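Local coordinates for short-chain dehydrogenase/reductase SDR (PDB 3GUY), which probably catalyses NAD(P)(H)-dependent oxidation or reduction of a substrate not yet identified, as a member of the short-chain dehydrogenase/reductase family, at residues 82-91 / 137-145. The protein carries 2 engineered substitutions. Sequence-based numbering, arbitrary orientation.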
loop_
_atom_site.group_PDB
_atom_site.type_symbol
_atom_site.label_atom_id
_atom_site.label_comp_id
_atom_site.label_asym_id
_atom_site.label_seq_id
_atom_site.Cartn_x
_atom_site.Cartn_y
_atom_site.Cartn_z
ATOM N N SER D 82 -14.390 6.855 -16.633
ATOM C CA SER D 82 -14.356 8.260 -17.003
ATOM C C SER D 82 -13.615 9.024 -15.929
ATOM O O SER D 82 -13.372 8.497 -14.859
ATOM C CB SER D 82 -15.764 8.802 -17.210
ATOM O OG SER D 82 -16.516 8.907 -15.999
ATOM N N GLY D 83 -13.197 10.233 -16.270
ATOM C CA GLY D 83 -12.444 11.084 -15.394
ATOM C C GLY D 83 -13.267 12.271 -14.985
ATOM O O GLY D 83 -14.226 12.676 -15.669
ATOM N N TYR D 84 -12.915 12.820 -13.837
ATOM C CA TYR D 84 -13.398 14.117 -13.447
ATOM C C TYR D 84 -12.491 14.596 -12.354
ATOM O O TYR D 84 -12.108 13.810 -11.476
ATOM C CB TYR D 84 -14.832 14.039 -12.953
ATOM C CG TYR D 84 -15.397 15.348 -12.442
ATOM C CD1 TYR D 84 -15.643 16.414 -13.312
ATOM C CD2 TYR D 84 -15.752 15.489 -11.109
ATOM C CE1 TYR D 84 -16.224 17.613 -12.847
ATOM C CE2 TYR D 84 -16.318 16.641 -10.634
ATOM C CZ TYR D 84 -16.536 17.718 -11.499
ATOM O OH TYR D 84 -17.086 18.832 -10.977
ATOM N N PHE D 85 -12.146 15.881 -12.374
ATOM C CA PHE D 85 -11.048 16.365 -11.538
ATOM C C PHE D 85 -11.291 17.762 -10.972
ATOM O O PHE D 85 -12.261 18.414 -11.336
ATOM C CB PHE D 85 -9.813 16.372 -12.394
ATOM C CG PHE D 85 -9.515 15.043 -13.022
ATOM C CD1 PHE D 85 -8.957 14.038 -12.264
ATOM C CD2 PHE D 85 -9.811 14.807 -14.364
ATOM C CE1 PHE D 85 -8.679 12.793 -12.844
ATOM C CE2 PHE D 85 -9.550 13.582 -14.945
ATOM C CZ PHE D 85 -8.987 12.571 -14.182
ATOM N N GLY D 86 -10.375 18.200 -10.107
ATOM C CA GLY D 86 -10.407 19.517 -9.471
ATOM C C GLY D 86 -10.319 19.396 -7.948
ATOM O O GLY D 86 -10.538 18.333 -7.370
ATOM N N LEU D 87 -10.031 20.511 -7.288
ATOM C CA LEU D 87 -10.001 20.564 -5.853
ATOM C C LEU D 87 -11.385 20.118 -5.347
ATOM O O LEU D 87 -12.408 20.482 -5.961
ATOM C CB LEU D 87 -9.707 21.994 -5.407
ATOM C CG LEU D 87 -8.289 22.542 -5.553
ATOM C CD1 LEU D 87 -8.283 24.059 -5.248
ATOM C CD2 LEU D 87 -7.314 21.745 -4.636
ATOM N N LEU D 88 -11.426 19.360 -4.246
ATOM C CA LEU D 88 -12.678 18.740 -3.813
ATOM C C LEU D 88 -13.824 19.787 -3.638
ATOM O O LEU D 88 -14.958 19.555 -4.070
ATOM C CB LEU D 88 -12.477 17.902 -2.549
ATOM C CG LEU D 88 -13.698 17.153 -1.992
ATOM C CD1 LEU D 88 -14.220 16.073 -2.987
ATOM C CD2 LEU D 88 -13.400 16.481 -0.602
ATOM N N GLN D 89 -13.523 20.926 -3.030
ATOM C CA GLN D 89 -14.530 21.949 -2.798
ATOM C C GLN D 89 -15.069 22.556 -4.115
ATOM O O GLN D 89 -16.170 23.119 -4.124
ATOM C CB GLN D 89 -13.994 23.046 -1.882
ATOM C CG GLN D 89 -12.960 24.007 -2.537
ATOM C CD GLN D 89 -11.500 23.567 -2.363
ATOM O OE1 GLN D 89 -10.591 24.412 -2.386
ATOM N NE2 GLN D 89 -11.268 22.266 -2.163
ATOM N N GLU D 90 -14.308 22.449 -5.201
ATOM C CA GLU D 90 -14.736 22.969 -6.518
ATOM C C GLU D 90 -15.539 21.939 -7.278
ATOM O O GLU D 90 -16.120 22.258 -8.298
ATOM C CB GLU D 90 -13.565 23.254 -7.460
ATOM C CG GLU D 90 -12.308 23.731 -6.858
ATOM C CD GLU D 90 -12.330 25.199 -6.580
ATOM O OE1 GLU D 90 -11.223 25.804 -6.574
ATOM O OE2 GLU D 90 -13.445 25.721 -6.374
ATOM N N GLN D 91 -15.524 20.682 -6.839
ATOM C CA GLN D 91 -16.197 19.652 -7.609
ATOM C C GLN D 91 -17.717 19.706 -7.451
ATOM O O GLN D 91 -18.244 19.950 -6.364
ATOM C CB GLN D 91 -15.648 18.270 -7.252
ATOM C CG GLN D 91 -14.207 18.064 -7.738
ATOM C CD GLN D 91 -13.776 16.578 -7.694
ATOM O OE1 GLN D 91 -14.599 15.678 -7.506
ATOM N NE2 GLN D 91 -12.487 16.331 -7.914
ATOM N N LYS D 137 -3.724 11.524 -5.227
ATOM C CA LYS D 137 -3.342 12.662 -6.068
ATOM C C LYS D 137 -4.176 13.900 -5.743
ATOM O O LYS D 137 -5.421 13.851 -5.730
ATOM C CB LYS D 137 -3.502 12.265 -7.530
ATOM C CG LYS D 137 -2.480 11.193 -7.990
ATOM C CD LYS D 137 -2.970 10.306 -9.129
ATOM C CE LYS D 137 -1.772 9.595 -9.877
ATOM N NZ LYS D 137 -2.211 8.903 -11.138
ATOM N N ALA D 138 -3.492 15.017 -5.494
ATOM C CA ALA D 138 -4.139 16.319 -5.414
ATOM C C ALA D 138 -4.976 16.631 -6.651
ATOM O O ALA D 138 -4.553 16.439 -7.794
ATOM C CB ALA D 138 -3.082 17.457 -5.206
ATOM N N GLN D 139 -6.168 17.120 -6.393
ATOM C CA GLN D 139 -7.160 17.446 -7.424
ATOM C C GLN D 139 -7.779 16.232 -8.117
ATOM O O GLN D 139 -8.440 16.352 -9.095
ATOM C CB GLN D 139 -6.631 18.465 -8.401
ATOM C CG GLN D 139 -6.084 19.644 -7.696
ATOM C CD GLN D 139 -5.995 20.883 -8.607
ATOM O OE1 GLN D 139 -6.342 20.837 -9.776
ATOM N NE2 GLN D 139 -5.524 21.961 -8.058
ATOM N N GLU D 140 -7.560 15.052 -7.583
ATOM C CA GLU D 140 -8.147 13.862 -8.165
ATOM C C GLU D 140 -8.798 13.016 -7.087
ATOM O O GLU D 140 -8.863 11.778 -7.196
ATOM C CB GLU D 140 -7.063 13.058 -8.910
ATOM C CG GLU D 140 -6.256 13.806 -9.898
ATOM C CD GLU D 140 -5.335 12.903 -10.709
ATOM O OE1 GLU D 140 -5.625 11.683 -10.958
ATOM O OE2 GLU D 140 -4.313 13.453 -11.144
ATOM N N SER D 141 -9.283 13.664 -6.036
ATOM C CA SER D 141 -9.622 12.929 -4.843
ATOM C C SER D 141 -10.741 11.890 -5.110
ATOM O O SER D 141 -10.676 10.802 -4.594
ATOM C CB SER D 141 -9.980 13.848 -3.707
ATOM O OG SER D 141 -11.176 14.559 -3.929
ATOM N N THR D 142 -11.781 12.280 -5.828
ATOM C CA THR D 142 -12.912 11.368 -6.133
ATOM C C THR D 142 -12.578 10.358 -7.231
ATOM O O THR D 142 -13.151 9.255 -7.276
ATOM C CB THR D 142 -14.147 12.160 -6.555
ATOM O OG1 THR D 142 -13.769 13.074 -7.618
ATOM C CG2 THR D 142 -14.720 12.937 -5.329
ATOM N N TYR D 143 -11.683 10.747 -8.136
ATOM C CA TYR D 143 -11.126 9.819 -9.140
ATOM C C TYR D 143 -10.320 8.739 -8.474
ATOM O O TYR D 143 -10.579 7.572 -8.712
ATOM C CB TYR D 143 -10.255 10.518 -10.156
ATOM C CG TYR D 143 -9.845 9.634 -11.309
ATOM C CD1 TYR D 143 -10.794 9.120 -12.205
ATOM C CD2 TYR D 143 -8.521 9.308 -11.501
ATOM C CE1 TYR D 143 -10.423 8.293 -13.257
ATOM C CE2 TYR D 143 -8.135 8.527 -12.580
ATOM C CZ TYR D 143 -9.099 8.014 -13.453
ATOM O OH TYR D 143 -8.734 7.211 -14.503
ATOM N N CYS D 144 -9.412 9.132 -7.578
ATOM C CA CYS D 144 -8.692 8.167 -6.797
ATOM C C CYS D 144 -9.684 7.339 -6.007
ATOM O O CYS D 144 -9.566 6.100 -5.929
ATOM C CB CYS D 144 -7.681 8.836 -5.838
ATOM S SG CYS D 144 -6.254 9.570 -6.642
ATOM N N ALA D 145 -10.677 7.991 -5.417
ATOM C CA ALA D 145 -11.634 7.245 -4.606
ATOM C C ALA D 145 -12.233 6.070 -5.362
ATOM O O ALA D 145 -12.183 4.915 -4.866
ATOM C CB ALA D 145 -12.723 8.158 -4.074
HETATM O O HOH W 1 -11.484 13.621 -8.921
HETATM O O HOH W 2 -9.917 16.550 -5.332
#
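F85, Y143 and Q139 carry the meeting of a loop with a turn and the helix start that follows it, at the C-terminal edge of a Rossmann-fold sheet, a worked example of packing probably beside the active site, as in other short-chain dehydrogenases. The loop between strand 75-78 and helix 93-118 lies against the start of helix 141-160, where Y143 begins the Tyr-x-x-x-Lys signature; by family resemblance it is the likely catalytic tyrosine. Its chi1 of -171° swings the ring away from the backbone N, and the side chain runs beside F85 in the same direction, toward S82 and G83. F85 presents its edge to one face of that ring in a T-shaped pair, centroids 5.1 Å apart and planes at 60°, with F85 CE1 3.7 Å from Y143 CG. The tyrosine is also met at its own edge, by S82 O at 3.4 Å from Y143 CE1, an oxygen that N103 in helix 93-118 hydrogen-bonds. The CG methylene of E140, the N-cap residue, lies 3.6 Å from F85 CD1, while W181 meets the F85 ring from elsewhere in the chain.

Q139, in the type II turn that leads into the helix, contributes both backbone and side chain: G86 N donates a nearly straight hydrogen bond to Q139 O, 2.9 Å away. Its extended side chain lies across L87 at a slant, NE2 3.8 Å from L87 CG; OE1 is held by W181, and its backbone N by E160 of the second subunit, tying this corner to the assembly. Water 2 bridges G86 O to S141 N. Deeper in, the Q91 amide braces its own loop through NE2, which donates to G86 O and to water 1, itself linked to Y84 O, T142 OG1 and Y143 N; at its other end, T142 OG1 donates to a lone pair of Q91 OE1, in the carbonyl plane, at 2.7 Å.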